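Protein Bug27 (Bordetella pertussis, PDB 2QPQ) probably binds a small solute in the periplasm and presents it to a membrane transporter, as a Venus flytrap receptor of the Bug family. Local coordinates at residues Y101-P109 with I177-A187; P141-S152 with V221-W229. One frame throughout, in Å; residues are numbered along the deposited sequence.

Contact 1 of 2, residues Y101-P109 with I177-A187; sequences YVPSVFVVP and IGLAVVTASSA
Val182 O takes a hydrogen bond from Val105 N at 2.8 Å. Ser104 CA adds a weak, bent CA-H...O contact at 3.2 Å to the same Val182 O. Val182 N answers with a longer bond to Val105 O. Two residues on, past the non-hydrogen-bonded pair of Phe106 and Val181, Val107 and Ala180 form a second hydrogen-bonded pair, linked in both directions, with Val107 N to Ala180 O at 2.9 Å. The strands run antiparallel, with 154° between their directions.

Past the last bridge, Pro103 O accepts Ala184 N at 2.8 Å, and this bond is nearly straight (169°). The pairing thus carries over into the start of helix 184-192. Thr183 is the N-cap of that helix. Its carbonyl oxygen receives both Ser186 OG and Ala187 N. The Thr183 side chain lies about 4 Å from a bound citric acid, probably a crystallisation component.

The two faces of the pair differ. On one, Val181 CG2 sits over the centre of the Phe106 ring, 3.7 Å from its centroid, as a CH-pi contact. Val181 CG1 takes the place anti to the backbone N (chi1 -178°), which turns CG2 over the ring. Leu179 CD1 meets the ring at its edge. Helix 141-153 covers this face. On the other face Val105, Val107 and Val182 bring their methyls together. Ala187 CB comes down from the helix to Val105 CG1 at 3.7 Å.

The pairing satisfies alternate backbone groups; those of Ser104 and Phe106 bond instead to Thr202 and to strand 196-201. Ala184 N to Pro103 O ties the first turn of the helix to the neighbouring strand, close to where the citric acid marks a possible pocket.

Contact 2 of 2, residues P141-S152 with V221-W229; sequences PQHLAGELLNVS and VAGYELNQW
Tyr224 OH donates to Ala145 O at 2.6 Å. The hydroxyl comes steeply from above the carbonyl plane, and Ala145 O lies at the ring edge. This oxygen also accepts Leu149 N of its own helix, from the opposite face of its plane. CG anti to the backbone N (chi1 -176°) carries the Tyr224 ring to the helix. Leu148 CD2 lies over one ring face, toward the rim, 4.0 Å from the centroid. Leu226 CD2 lies 3.5 Å from Ala145 N and against Leu144 CB. This middle part is buried and close-packed.

The far end is looser. Ser152 is exposed; its CB touches Val221 CG1, and Val221 CG2 also packs on Leu149 CD1. Ala222 and Gly223 of the adjacent turn face solvent.

At the helix start the contact turns polar. Gln142 NE2 donates to Gln228 OE1 at 2.9 Å, nearly straight, from above the Gln228 carbonyl plane. Gln228 OE1 lies in the Gln142 amide plane, and NE2 also bonds Ser104 OG. Gln228 NE2 hydrogen-bonds a citric acid, probably from the crystallisation liquor. The starts of a helix and of strand 227-235, beside a bound acid, are consistent with the ligand cleft of a Venus flytrap.

How the contacts relate
Contacts 1 and 2 are both buried. Contact 2 has an exposed end at Ser152, beside the solvent-facing tip of the turn, whereas contact 1 has no fully exposed touching residue. They reach the same sheet, where strands 93-109 and 227-235 are neighbours, and Val102 N probably bonds to Gln228 O between them. The helix of contact 2 is the layer on the Phe106 and Val181 face of contact 1. Contact 1 is held by strand backbone pairing. Contact 2 joins a helix to an irregular segment, so its bonds across the interface use side chains. Both contacts border the citric acid site.

Contact 1 of 2, residues Y101-P109 with I177-A187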
ATOM      1  N   TYR A 101       2.737  -5.304  -5.890  1.00 20.25           N
ATOM      2  CA  TYR A 101       1.813  -5.458  -4.771  1.00 22.14           C
ATOM      3  C   TYR A 101       2.629  -5.802  -3.543  1.00 22.61           C
ATOM      4  O   TYR A 101       3.735  -6.352  -3.651  1.00 22.21           O
ATOM      5  CB  TYR A 101       0.849  -6.589  -5.035  1.00 22.06           C
ATOM      6  CG  TYR A 101      -0.193  -6.316  -6.094  1.00 23.54           C
ATOM      7  CD1 TYR A 101      -1.390  -5.671  -5.773  1.00 22.64           C
ATOM      8  CD2 TYR A 101      -0.004  -6.755  -7.415  1.00 23.69           C
ATOM      9  CE1 TYR A 101      -2.364  -5.446  -6.754  1.00 24.08           C
ATOM     10  CE2 TYR A 101      -0.958  -6.539  -8.401  1.00 23.64           C
ATOM     11  CZ  TYR A 101      -2.136  -5.883  -8.065  1.00 25.08           C
ATOM     12  OH  TYR A 101      -3.079  -5.665  -9.043  1.00 27.17           O
ATOM     13  N   VAL A 102       2.100  -5.472  -2.372  1.00 23.32           N
ATOM     14  CA  VAL A 102       2.600  -6.098  -1.150  1.00 23.34           C
ATOM     15  C   VAL A 102       1.418  -6.395  -0.243  1.00 23.15           C
ATOM     16  O   VAL A 102       0.628  -5.484   0.097  1.00 23.28           O
ATOM     17  CB  VAL A 102       3.745  -5.302  -0.426  1.00 22.93           C
ATOM     18  CG1 VAL A 102       3.195  -4.094   0.369  1.00 23.84           C
ATOM     19  CG2 VAL A 102       4.498  -6.223   0.561  1.00 24.53           C
ATOM     20  N   PRO A 103       1.306  -7.654   0.198  1.00 23.28           N
ATOM     21  CA  PRO A 103       0.249  -7.877   1.172  1.00 22.54           C
ATOM     22  C   PRO A 103       0.586  -7.238   2.534  1.00 22.03           C
ATOM     23  O   PRO A 103       1.760  -6.956   2.841  1.00 20.85           O
ATOM     24  CB  PRO A 103       0.187  -9.405   1.265  1.00 22.61           C
ATOM     25  CG  PRO A 103       1.587  -9.854   0.944  1.00 23.32           C
ATOM     26  CD  PRO A 103       2.094  -8.891  -0.079  1.00 23.62           C
ATOM     27  N   SER A 104      -0.444  -6.978   3.334  1.00 22.16           N
ATOM     28  CA  SER A 104      -0.239  -6.773   4.773  1.00 22.27           C
ATOM     29  C   SER A 104      -0.190  -8.089   5.535  1.00 21.68           C
ATOM     30  O   SER A 104      -0.629  -9.135   5.047  1.00 21.76           O
ATOM     31  CB  SER A 104      -1.286  -5.826   5.374  1.00 22.17           C
ATOM     32  OG  SER A 104      -1.229  -4.564   4.700  1.00 21.30           O
ATOM     33  N   VAL A 105       0.360  -8.023   6.740  1.00 20.45           N
ATOM     34  CA  VAL A 105       0.454  -9.193   7.580  1.00 20.58           C
ATOM     35  C   VAL A 105       0.057  -8.853   8.996  1.00 20.35           C
ATOM     36  O   VAL A 105       0.409  -7.785   9.505  1.00 20.01           O
ATOM     37  CB  VAL A 105       1.868  -9.797   7.492  1.00 20.71           C
ATOM     38  CG1 VAL A 105       2.906  -8.752   7.943  1.00 21.58           C
ATOM     39  CG2 VAL A 105       1.940 -11.140   8.237  1.00 20.65           C
ATOM     40  N   PHE A 106      -0.752  -9.730   9.597  1.00 20.36           N
ATOM     41  CA  PHE A 106      -1.058  -9.653  11.015  1.00 20.35           C
ATOM     42  C   PHE A 106       0.081 -10.326  11.775  1.00 20.69           C
ATOM     43  O   PHE A 106       0.265 -11.527  11.641  1.00 20.88           O
ATOM     44  CB  PHE A 106      -2.384 -10.355  11.311  1.00 20.52           C
ATOM     45  CG  PHE A 106      -3.596  -9.600  10.835  1.00 21.49           C
ATOM     46  CD1 PHE A 106      -3.822  -9.424   9.482  1.00 22.36           C
ATOM     47  CD2 PHE A 106      -4.497  -9.053  11.746  1.00 22.08           C
ATOM     48  CE1 PHE A 106      -4.937  -8.731   9.016  1.00 20.97           C
ATOM     49  CE2 PHE A 106      -5.629  -8.376  11.308  1.00 22.51           C
ATOM     50  CZ  PHE A 106      -5.852  -8.210   9.934  1.00 22.75           C
ATOM     51  N   VAL A 107       0.851  -9.541  12.528  1.00 19.72           N
ATOM     52  CA  VAL A 107       2.009 -10.053  13.280  1.00 19.68           C
ATOM     53  C   VAL A 107       1.835  -9.860  14.798  1.00 20.28           C
ATOM     54  O   VAL A 107       1.206  -8.886  15.295  1.00 18.04           O
ATOM     55  CB  VAL A 107       3.381  -9.467  12.768  1.00 19.45           C
ATOM     56  CG1 VAL A 107       3.612  -9.861  11.327  1.00 19.79           C
ATOM     57  CG2 VAL A 107       3.430  -7.898  12.854  1.00 19.72           C
ATOM     58  N   VAL A 108       2.390 -10.821  15.517  1.00 21.54           N
ATOM     59  CA  VAL A 108       2.364 -10.836  16.979  1.00 22.26           C
ATOM     60  C   VAL A 108       3.802 -11.096  17.474  1.00 23.29           C
ATOM     61  O   VAL A 108       4.629 -11.622  16.725  1.00 23.71           O
ATOM     62  CB  VAL A 108       1.325 -11.895  17.572  1.00 22.14           C
ATOM     63  CG1 VAL A 108      -0.100 -11.557  17.178  1.00 21.28           C
ATOM     64  CG2 VAL A 108       1.690 -13.400  17.205  1.00 21.54           C
ATOM     65  N   PRO A 109       4.110 -10.678  18.714  1.00 24.11           N
ATOM     66  CA  PRO A 109       5.421 -10.929  19.289  1.00 25.04           C
ATOM     67  C   PRO A 109       5.711 -12.423  19.358  1.00 25.87           C
ATOM     68  O   PRO A 109       4.779 -13.240  19.490  1.00 24.78           O
ATOM     69  CB  PRO A 109       5.271 -10.412  20.726  1.00 24.84           C
ATOM     70  CG  PRO A 109       4.120  -9.547  20.739  1.00 24.23           C
ATOM     71  CD  PRO A 109       3.227  -9.965  19.647  1.00 23.93           C
ATOM     72  N   ILE A 177       2.762  -3.663  22.278  1.00 22.03           N
ATOM     73  CA  ILE A 177       1.438  -3.915  21.737  1.00 20.23           C
ATOM     74  C   ILE A 177       1.418  -5.406  21.307  1.00 20.84           C
ATOM     75  O   ILE A 177       2.455  -5.960  20.888  1.00 21.00           O
ATOM     76  CB  ILE A 177       1.052  -2.911  20.564  1.00 20.38           C
ATOM     77  CG1 ILE A 177      -0.460  -2.883  20.360  1.00 20.05           C
ATOM     78  CG2 ILE A 177       1.847  -3.237  19.247  1.00 18.65           C
ATOM     79  CD1 ILE A 177      -1.009  -1.643  19.590  1.00 18.54           C
ATOM     80  N   GLY A 178       0.257  -6.038  21.433  1.00 20.14           N
ATOM     81  CA  GLY A 178       0.137  -7.480  21.188  1.00 20.73           C
ATOM     82  C   GLY A 178      -0.023  -7.904  19.738  1.00 20.64           C
ATOM     83  O   GLY A 178       0.076  -9.109  19.403  1.00 21.47           O
ATOM     84  N   LEU A 179      -0.254  -6.927  18.869  1.00 18.31           N
ATOM     85  CA  LEU A 179      -0.611  -7.230  17.523  1.00 18.46           C
ATOM     86  C   LEU A 179      -0.442  -5.975  16.660  1.00 18.00           C
ATOM     87  O   LEU A 179      -0.678  -4.847  17.123  1.00 17.28           O
ATOM     88  CB  LEU A 179      -2.077  -7.716  17.497  1.00 19.32           C
ATOM     89  CG  LEU A 179      -2.783  -7.814  16.136  1.00 21.15           C
ATOM     90  CD1 LEU A 179      -2.233  -8.948  15.225  1.00 22.39           C
ATOM     91  CD2 LEU A 179      -4.240  -7.966  16.350  1.00 21.36           C
ATOM     92  N   ALA A 180      -0.035  -6.182  15.416  1.00 18.16           N
ATOM     93  CA  ALA A 180      -0.059  -5.098  14.440  1.00 18.05           C
ATOM     94  C   ALA A 180      -0.321  -5.625  13.043  1.00 17.79           C
ATOM     95  O   ALA A 180      -0.022  -6.779  12.696  1.00 17.37           O
ATOM     96  CB  ALA A 180       1.304  -4.287  14.453  1.00 17.69           C
ATOM     97  N   VAL A 181      -0.825  -4.726  12.220  1.00 16.51           N
ATOM     98  CA  VAL A 181      -0.929  -4.974  10.801  1.00 16.54           C
ATOM     99  C   VAL A 181       0.053  -4.063  10.072  1.00 16.77           C
ATOM    100  O   VAL A 181      -0.032  -2.838  10.154  1.00 15.98           O
ATOM    101  CB  VAL A 181      -2.345  -4.737  10.346  1.00 17.22           C
ATOM    102  CG1 VAL A 181      -2.470  -5.036   8.846  1.00 16.67           C
ATOM    103  CG2 VAL A 181      -3.254  -5.632  11.221  1.00 16.63           C
ATOM    104  N   VAL A 182       1.016  -4.677   9.380  1.00 17.07           N
ATOM    105  CA  VAL A 182       2.030  -3.899   8.699  1.00 18.35           C
ATOM    106  C   VAL A 182       2.236  -4.524   7.313  1.00 18.60           C
ATOM    107  O   VAL A 182       1.676  -5.576   7.006  1.00 18.83           O
ATOM    108  CB  VAL A 182       3.363  -3.788   9.536  1.00 18.61           C
ATOM    109  CG1 VAL A 182       3.089  -3.124  10.915  1.00 17.80           C
ATOM    110  CG2 VAL A 182       4.001  -5.155   9.747  1.00 18.59           C
ATOM    111  N   THR A 183       3.040  -3.898   6.475  1.00 19.18           N
ATOM    112  CA  THR A 183       3.313  -4.500   5.185  1.00 20.27           C
ATOM    113  C   THR A 183       4.170  -5.737   5.408  1.00 20.62           C
ATOM    114  O   THR A 183       5.062  -5.744   6.291  1.00 19.46           O
ATOM    115  CB  THR A 183       4.089  -3.544   4.276  1.00 21.32           C
ATOM    116  OG1 THR A 183       5.340  -3.246   4.886  1.00 22.50           O
ATOM    117  CG2 THR A 183       3.294  -2.251   3.991  1.00 22.46           C
ATOM    118  N   ALA A 184       3.904  -6.770   4.611  1.00 21.42           N
ATOM    119  CA  ALA A 184       4.769  -7.950   4.547  1.00 22.82           C
ATOM    120  C   ALA A 184       6.269  -7.634   4.394  1.00 22.90           C
ATOM    121  O   ALA A 184       7.114  -8.219   5.069  1.00 23.48           O
ATOM    122  CB  ALA A 184       4.284  -8.908   3.452  1.00 22.69           C
ATOM    123  N   SER A 185       6.600  -6.693   3.533  1.00 23.11           N
ATOM    124  CA  SER A 185       7.987  -6.294   3.285  1.00 24.47           C
ATOM    125  C   SER A 185       8.732  -5.785   4.540  1.00 24.42           C
ATOM    126  O   SER A 185       9.892  -6.175   4.767  1.00 24.65           O
ATOM    127  CB  SER A 185       8.016  -5.230   2.189  1.00 24.93           C
ATOM    128  OG  SER A 185       7.048  -4.238   2.514  1.00 27.35           O
ATOM    129  N   SER A 186       8.076  -4.921   5.334  1.00 23.30           N
ATOM    130  CA  SER A 186       8.627  -4.493   6.636  1.00 23.02           C
ATOM    131  C   SER A 186       8.825  -5.646   7.625  1.00 22.64           C
ATOM    132  O   SER A 186       9.826  -5.680   8.348  1.00 22.30           O
ATOM    133  CB  SER A 186       7.799  -3.367   7.296  1.00 23.02           C
ATOM    134  OG  SER A 186       6.462  -3.751   7.627  1.00 25.18           O
ATOM    135  N   ALA A 187       7.884  -6.584   7.639  1.00 21.69           N
ATOM    136  CA  ALA A 187       7.805  -7.598   8.702  1.00 21.95           C
ATOM    137  C   ALA A 187       8.655  -8.827   8.414  1.00 22.74           C
ATOM    138  O   ALA A 187       9.115  -9.510   9.349  1.00 21.38           O
ATOM    139  CB  ALA A 187       6.391  -8.030   8.871  1.00 21.96           C
TER

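Contact 2 of 2, residues P141-S152 with V221-W229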
ATOM      1  N   PRO A 141      -3.822   1.487   4.220  1.00 17.28           N
ATOM      2  CA  PRO A 141      -4.370   0.200   3.865  1.00 18.12           C
ATOM      3  C   PRO A 141      -4.216  -0.812   5.031  1.00 17.60           C
ATOM      4  O   PRO A 141      -5.038  -1.718   5.175  1.00 18.08           O
ATOM      5  CB  PRO A 141      -3.477  -0.224   2.679  1.00 17.95           C
ATOM      6  CG  PRO A 141      -3.101   1.105   2.045  1.00 18.38           C
ATOM      7  CD  PRO A 141      -2.805   1.939   3.254  1.00 17.71           C
ATOM      8  N   GLN A 142      -3.196  -0.629   5.859  1.00 17.13           N
ATOM      9  CA  GLN A 142      -2.935  -1.541   7.010  1.00 17.13           C
ATOM     10  C   GLN A 142      -4.012  -1.322   8.066  1.00 16.91           C
ATOM     11  O   GLN A 142      -4.653  -2.266   8.542  1.00 15.39           O
ATOM     12  CB  GLN A 142      -1.516  -1.305   7.576  1.00 17.36           C
ATOM     13  CG  GLN A 142      -0.441  -1.858   6.643  1.00 18.56           C
ATOM     14  CD  GLN A 142      -0.308  -1.048   5.346  1.00 20.42           C
ATOM     15  OE1 GLN A 142      -0.376   0.159   5.376  1.00 21.32           O
ATOM     16  NE2 GLN A 142      -0.153  -1.739   4.190  1.00 18.79           N
ATOM     17  N   HIS A 143      -4.251  -0.057   8.391  1.00 16.61           N
ATOM     18  CA  HIS A 143      -5.418   0.299   9.218  1.00 17.13           C
ATOM     19  C   HIS A 143      -6.704  -0.318   8.641  1.00 17.68           C
ATOM     20  O   HIS A 143      -7.441  -1.009   9.337  1.00 17.47           O
ATOM     21  CB  HIS A 143      -5.511   1.822   9.320  1.00 16.99           C
ATOM     22  CG  HIS A 143      -6.717   2.325  10.052  1.00 18.16           C
ATOM     23  ND1 HIS A 143      -7.088   3.658  10.048  1.00 18.26           N
ATOM     24  CD2 HIS A 143      -7.637   1.681  10.802  1.00 17.52           C
ATOM     25  CE1 HIS A 143      -8.182   3.806  10.769  1.00 18.35           C
ATOM     26  NE2 HIS A 143      -8.531   2.620  11.244  1.00 18.96           N
ATOM     27  N   LEU A 144      -6.969  -0.095   7.361  1.00 18.22           N
ATOM     28  CA  LEU A 144      -8.192  -0.629   6.776  1.00 20.00           C
ATOM     29  C   LEU A 144      -8.261  -2.172   6.747  1.00 20.17           C
ATOM     30  O   LEU A 144      -9.348  -2.728   6.858  1.00 20.72           O
ATOM     31  CB  LEU A 144      -8.423  -0.048   5.378  1.00 19.96           C
ATOM     32  CG  LEU A 144      -8.746   1.454   5.264  1.00 23.54           C
ATOM     33  CD1 LEU A 144      -9.393   1.741   3.904  1.00 21.88           C
ATOM     34  CD2 LEU A 144      -9.579   1.994   6.402  1.00 28.94           C
ATOM     35  N   ALA A 145      -7.113  -2.852   6.622  1.00 20.15           N
ATOM     36  CA  ALA A 145      -7.089  -4.314   6.704  1.00 20.13           C
ATOM     37  C   ALA A 145      -7.659  -4.800   8.056  1.00 20.01           C
ATOM     38  O   ALA A 145      -8.473  -5.746   8.099  1.00 19.76           O
ATOM     39  CB  ALA A 145      -5.693  -4.891   6.433  1.00 20.19           C
ATOM     40  N   GLY A 146      -7.316  -4.110   9.138  1.00 19.51           N
ATOM     41  CA  GLY A 146      -7.824  -4.502  10.497  1.00 18.81           C
ATOM     42  C   GLY A 146      -9.304  -4.162  10.614  1.00 20.09           C
ATOM     43  O   GLY A 146     -10.098  -4.916  11.193  1.00 21.07           O
ATOM     44  N   GLU A 147      -9.699  -3.006  10.092  1.00 20.01           N
ATOM     45  CA  GLU A 147     -11.113  -2.649  10.118  1.00 20.22           C
ATOM     46  C   GLU A 147     -11.956  -3.572   9.225  1.00 20.48           C
ATOM     47  O   GLU A 147     -13.068  -3.931   9.576  1.00 20.31           O
ATOM     48  CB  GLU A 147     -11.288  -1.175   9.759  1.00 20.83           C
ATOM     49  CG  GLU A 147     -10.773  -0.238  10.902  1.00 24.90           C
ATOM     50  CD  GLU A 147     -11.435  -0.558  12.239  1.00 30.95           C
ATOM     51  OE1 GLU A 147     -12.675  -0.589  12.255  1.00 34.56           O
ATOM     52  OE2 GLU A 147     -10.734  -0.788  13.279  1.00 37.32           O
ATOM     53  N   LEU A 148     -11.413  -3.971   8.076  1.00 20.02           N
ATOM     54  CA  LEU A 148     -12.116  -4.892   7.204  1.00 19.77           C
ATOM     55  C   LEU A 148     -12.303  -6.229   7.895  1.00 20.47           C
ATOM     56  O   LEU A 148     -13.364  -6.860   7.773  1.00 20.75           O
ATOM     57  CB  LEU A 148     -11.360  -5.068   5.875  1.00 18.95           C
ATOM     58  CG  LEU A 148     -11.971  -5.992   4.810  1.00 20.88           C
ATOM     59  CD1 LEU A 148     -13.355  -5.479   4.353  1.00 18.76           C
ATOM     60  CD2 LEU A 148     -10.983  -6.097   3.641  1.00 20.13           C
ATOM     61  N   LEU A 149     -11.284  -6.683   8.609  1.00 19.91           N
ATOM     62  CA  LEU A 149     -11.448  -7.904   9.376  1.00 21.82           C
ATOM     63  C   LEU A 149     -12.562  -7.770  10.424  1.00 22.11           C
ATOM     64  O   LEU A 149     -13.381  -8.688  10.581  1.00 21.69           O
ATOM     65  CB  LEU A 149     -10.144  -8.306  10.030  1.00 20.85           C
ATOM     66  CG  LEU A 149     -10.106  -9.646  10.800  1.00 22.50           C
ATOM     67  CD1 LEU A 149     -10.518 -10.829   9.911  1.00 22.24           C
ATOM     68  CD2 LEU A 149      -8.716  -9.839  11.348  1.00 22.51           C
ATOM     69  N   ASN A 150     -12.569  -6.650  11.152  1.00 22.16           N
ATOM     70  CA  ASN A 150     -13.610  -6.361  12.155  1.00 24.12           C
ATOM     71  C   ASN A 150     -14.996  -6.462  11.547  1.00 25.16           C
ATOM     72  O   ASN A 150     -15.871  -7.104  12.122  1.00 26.06           O
ATOM     73  CB  ASN A 150     -13.501  -4.946  12.757  1.00 22.74           C
ATOM     74  CG  ASN A 150     -12.501  -4.831  13.923  1.00 22.40           C
ATOM     75  OD1 ASN A 150     -12.106  -3.712  14.268  1.00 24.49           O
ATOM     76  ND2 ASN A 150     -12.113  -5.949  14.542  1.00 16.98           N
ATOM     77  N   VAL A 151     -15.183  -5.777  10.424  1.00 26.25           N
ATOM     78  CA  VAL A 151     -16.475  -5.719   9.727  1.00 28.42           C
ATOM     79  C   VAL A 151     -16.845  -7.120   9.189  1.00 28.92           C
ATOM     80  O   VAL A 151     -17.975  -7.563   9.362  1.00 30.02           O
ATOM     81  CB  VAL A 151     -16.458  -4.623   8.606  1.00 29.09           C
ATOM     82  CG1 VAL A 151     -17.676  -4.705   7.691  1.00 30.95           C
ATOM     83  CG2 VAL A 151     -16.377  -3.214   9.218  1.00 29.20           C
ATOM     84  N   SER A 152     -15.879  -7.826   8.593  1.00 29.24           N
ATOM     85  CA  SER A 152     -16.141  -9.113   7.936  1.00 29.56           C
ATOM     86  C   SER A 152     -16.272 -10.268   8.907  1.00 30.04           C
ATOM     87  O   SER A 152     -17.061 -11.201   8.690  1.00 30.88           O
ATOM     88  CB  SER A 152     -15.031  -9.418   6.912  1.00 29.88           C
ATOM     89  OG  SER A 152     -14.911  -8.368   5.944  1.00 28.56           O
ATOM     90  N   VAL A 221     -12.517 -16.146   6.420  1.00 33.27           N
ATOM     91  CA  VAL A 221     -13.244 -14.911   6.271  1.00 32.38           C
ATOM     92  C   VAL A 221     -13.326 -14.827   4.766  1.00 32.52           C
ATOM     93  O   VAL A 221     -12.519 -14.175   4.122  1.00 32.07           O
ATOM     94  CB  VAL A 221     -12.424 -13.732   6.865  1.00 31.58           C
ATOM     95  CG1 VAL A 221     -13.197 -12.421   6.742  1.00 31.22           C
ATOM     96  CG2 VAL A 221     -12.014 -14.041   8.318  1.00 29.75           C
ATOM     97  N   ALA A 222     -14.287 -15.539   4.193  1.00 33.88           N
ATOM     98  CA  ALA A 222     -14.377 -15.660   2.731  1.00 34.07           C
ATOM     99  C   ALA A 222     -14.509 -14.314   2.027  1.00 33.62           C
ATOM    100  O   ALA A 222     -15.212 -13.410   2.509  1.00 34.63           O
ATOM    101  CB  ALA A 222     -15.547 -16.575   2.345  1.00 33.98           C
ATOM    102  N   GLY A 223     -13.837 -14.171   0.888  1.00 32.74           N
ATOM    103  CA  GLY A 223     -13.924 -12.925   0.137  1.00 32.27           C
ATOM    104  C   GLY A 223     -13.000 -11.797   0.618  1.00 31.52           C
ATOM    105  O   GLY A 223     -12.899 -10.746  -0.026  1.00 30.98           O
ATOM    106  N   TYR A 224     -12.329 -12.017   1.743  1.00 30.75           N
ATOM    107  CA  TYR A 224     -11.395 -11.017   2.298  1.00 29.47           C
ATOM    108  C   TYR A 224     -10.140 -10.919   1.431  1.00 29.22           C
ATOM    109  O   TYR A 224      -9.470 -11.907   1.194  1.00 28.55           O
ATOM    110  CB  TYR A 224     -11.002 -11.409   3.727  1.00 27.84           C
ATOM    111  CG  TYR A 224     -10.117 -10.384   4.430  1.00 27.42           C
ATOM    112  CD1 TYR A 224      -8.799 -10.171   4.021  1.00 24.11           C
ATOM    113  CD2 TYR A 224     -10.609  -9.621   5.488  1.00 26.41           C
ATOM    114  CE1 TYR A 224      -7.974  -9.201   4.648  1.00 24.70           C
ATOM    115  CE2 TYR A 224      -9.782  -8.675   6.140  1.00 26.81           C
ATOM    116  CZ  TYR A 224      -8.483  -8.467   5.712  1.00 26.11           C
ATOM    117  OH  TYR A 224      -7.683  -7.523   6.365  1.00 25.67           O
ATOM    118  N   GLU A 225      -9.830  -9.722   0.950  1.00 29.93           N
ATOM    119  CA  GLU A 225      -8.503  -9.444   0.422  1.00 31.32           C
ATOM    120  C   GLU A 225      -8.206  -7.963   0.518  1.00 31.22           C
ATOM    121  O   GLU A 225      -9.097  -7.127   0.367  1.00 30.71           O
ATOM    122  CB  GLU A 225      -8.320  -9.960  -1.021  1.00 32.85           C
ATOM    123  CG  GLU A 225      -9.257  -9.344  -2.030  1.00 35.58           C
ATOM    124  CD  GLU A 225      -8.576  -9.163  -3.375  1.00 43.92           C
ATOM    125  OE1 GLU A 225      -8.935  -9.925  -4.305  1.00 43.05           O
ATOM    126  OE2 GLU A 225      -7.676  -8.288  -3.490  1.00 40.76           O
ATOM    127  N   LEU A 226      -6.952  -7.627   0.778  1.00 31.60           N
ATOM    128  CA  LEU A 226      -6.560  -6.227   0.742  1.00 31.52           C
ATOM    129  C   LEU A 226      -5.082  -6.116   0.418  1.00 31.11           C
ATOM    130  O   LEU A 226      -4.235  -5.923   1.312  1.00 32.46           O
ATOM    131  CB  LEU A 226      -6.951  -5.496   2.038  1.00 31.72           C
ATOM    132  CG  LEU A 226      -6.655  -3.974   2.220  1.00 33.24           C
ATOM    133  CD1 LEU A 226      -6.626  -3.158   0.957  1.00 34.47           C
ATOM    134  CD2 LEU A 226      -7.588  -3.327   3.234  1.00 32.96           C
ATOM    135  N   ASN A 227      -4.779  -6.245  -0.871  1.00 29.13           N
ATOM    136  CA  ASN A 227      -3.418  -6.166  -1.368  1.00 28.17           C
ATOM    137  C   ASN A 227      -3.070  -4.728  -1.798  1.00 26.50           C
ATOM    138  O   ASN A 227      -3.784  -4.135  -2.587  1.00 27.11           O
ATOM    139  CB  ASN A 227      -3.265  -7.157  -2.536  1.00 28.20           C
ATOM    140  CG  ASN A 227      -1.882  -7.768  -2.630  1.00 30.11           C
ATOM    141  OD1 ASN A 227      -0.930  -7.316  -2.000  1.00 32.77           O
ATOM    142  ND2 ASN A 227      -1.751  -8.765  -3.488  1.00 33.76           N
ATOM    143  N   GLN A 228      -1.979  -4.180  -1.271  1.00 23.54           N
ATOM    144  CA  GLN A 228      -1.588  -2.819  -1.603  1.00 21.45           C
ATOM    145  C   GLN A 228      -0.790  -2.770  -2.905  1.00 19.64           C
ATOM    146  O   GLN A 228       0.219  -3.425  -3.040  1.00 20.19           O
ATOM    147  CB  GLN A 228      -0.759  -2.234  -0.476  1.00 21.11           C
ATOM    148  CG  GLN A 228      -0.188  -0.826  -0.681  1.00 20.81           C
ATOM    149  CD  GLN A 228       0.392  -0.310   0.616  1.00 25.27           C
ATOM    150  OE1 GLN A 228      -0.280  -0.353   1.632  1.00 28.99           O
ATOM    151  NE2 GLN A 228       1.641   0.109   0.609  1.00 25.90           N
ATOM    152  N   TRP A 229      -1.256  -1.968  -3.835  1.00 18.17           N
ATOM    153  CA  TRP A 229      -0.563  -1.706  -5.108  1.00 16.61           C
ATOM    154  C   TRP A 229       0.254  -0.448  -4.987  1.00 16.40           C
ATOM    155  O   TRP A 229       0.070   0.360  -4.046  1.00 15.37           O
ATOM    156  CB  TRP A 229      -1.561  -1.601  -6.284  1.00 16.73           C
ATOM    157  CG  TRP A 229      -2.888  -0.868  -6.036  1.00 16.13           C
ATOM    158  CD1 TRP A 229      -4.121  -1.456  -5.876  1.00 17.82           C
ATOM    159  CD2 TRP A 229      -3.130   0.560  -6.018  1.00 12.59           C
ATOM    160  NE1 TRP A 229      -5.083  -0.492  -5.730  1.00 16.81           N
ATOM    161  CE2 TRP A 229      -4.508   0.744  -5.808  1.00 15.41           C
ATOM    162  CE3 TRP A 229      -2.303   1.693  -6.120  1.00 13.45           C
ATOM    163  CZ2 TRP A 229      -5.123   2.039  -5.724  1.00 16.67           C
ATOM    164  CZ3 TRP A 229      -2.922   2.999  -6.021  1.00 17.29           C
ATOM    165  CH2 TRP A 229      -4.324   3.131  -5.806  1.00 16.27           C
TER
HETATM  166  O   HOH W   1      -3.414  -3.835   3.429  1.00 34.71           O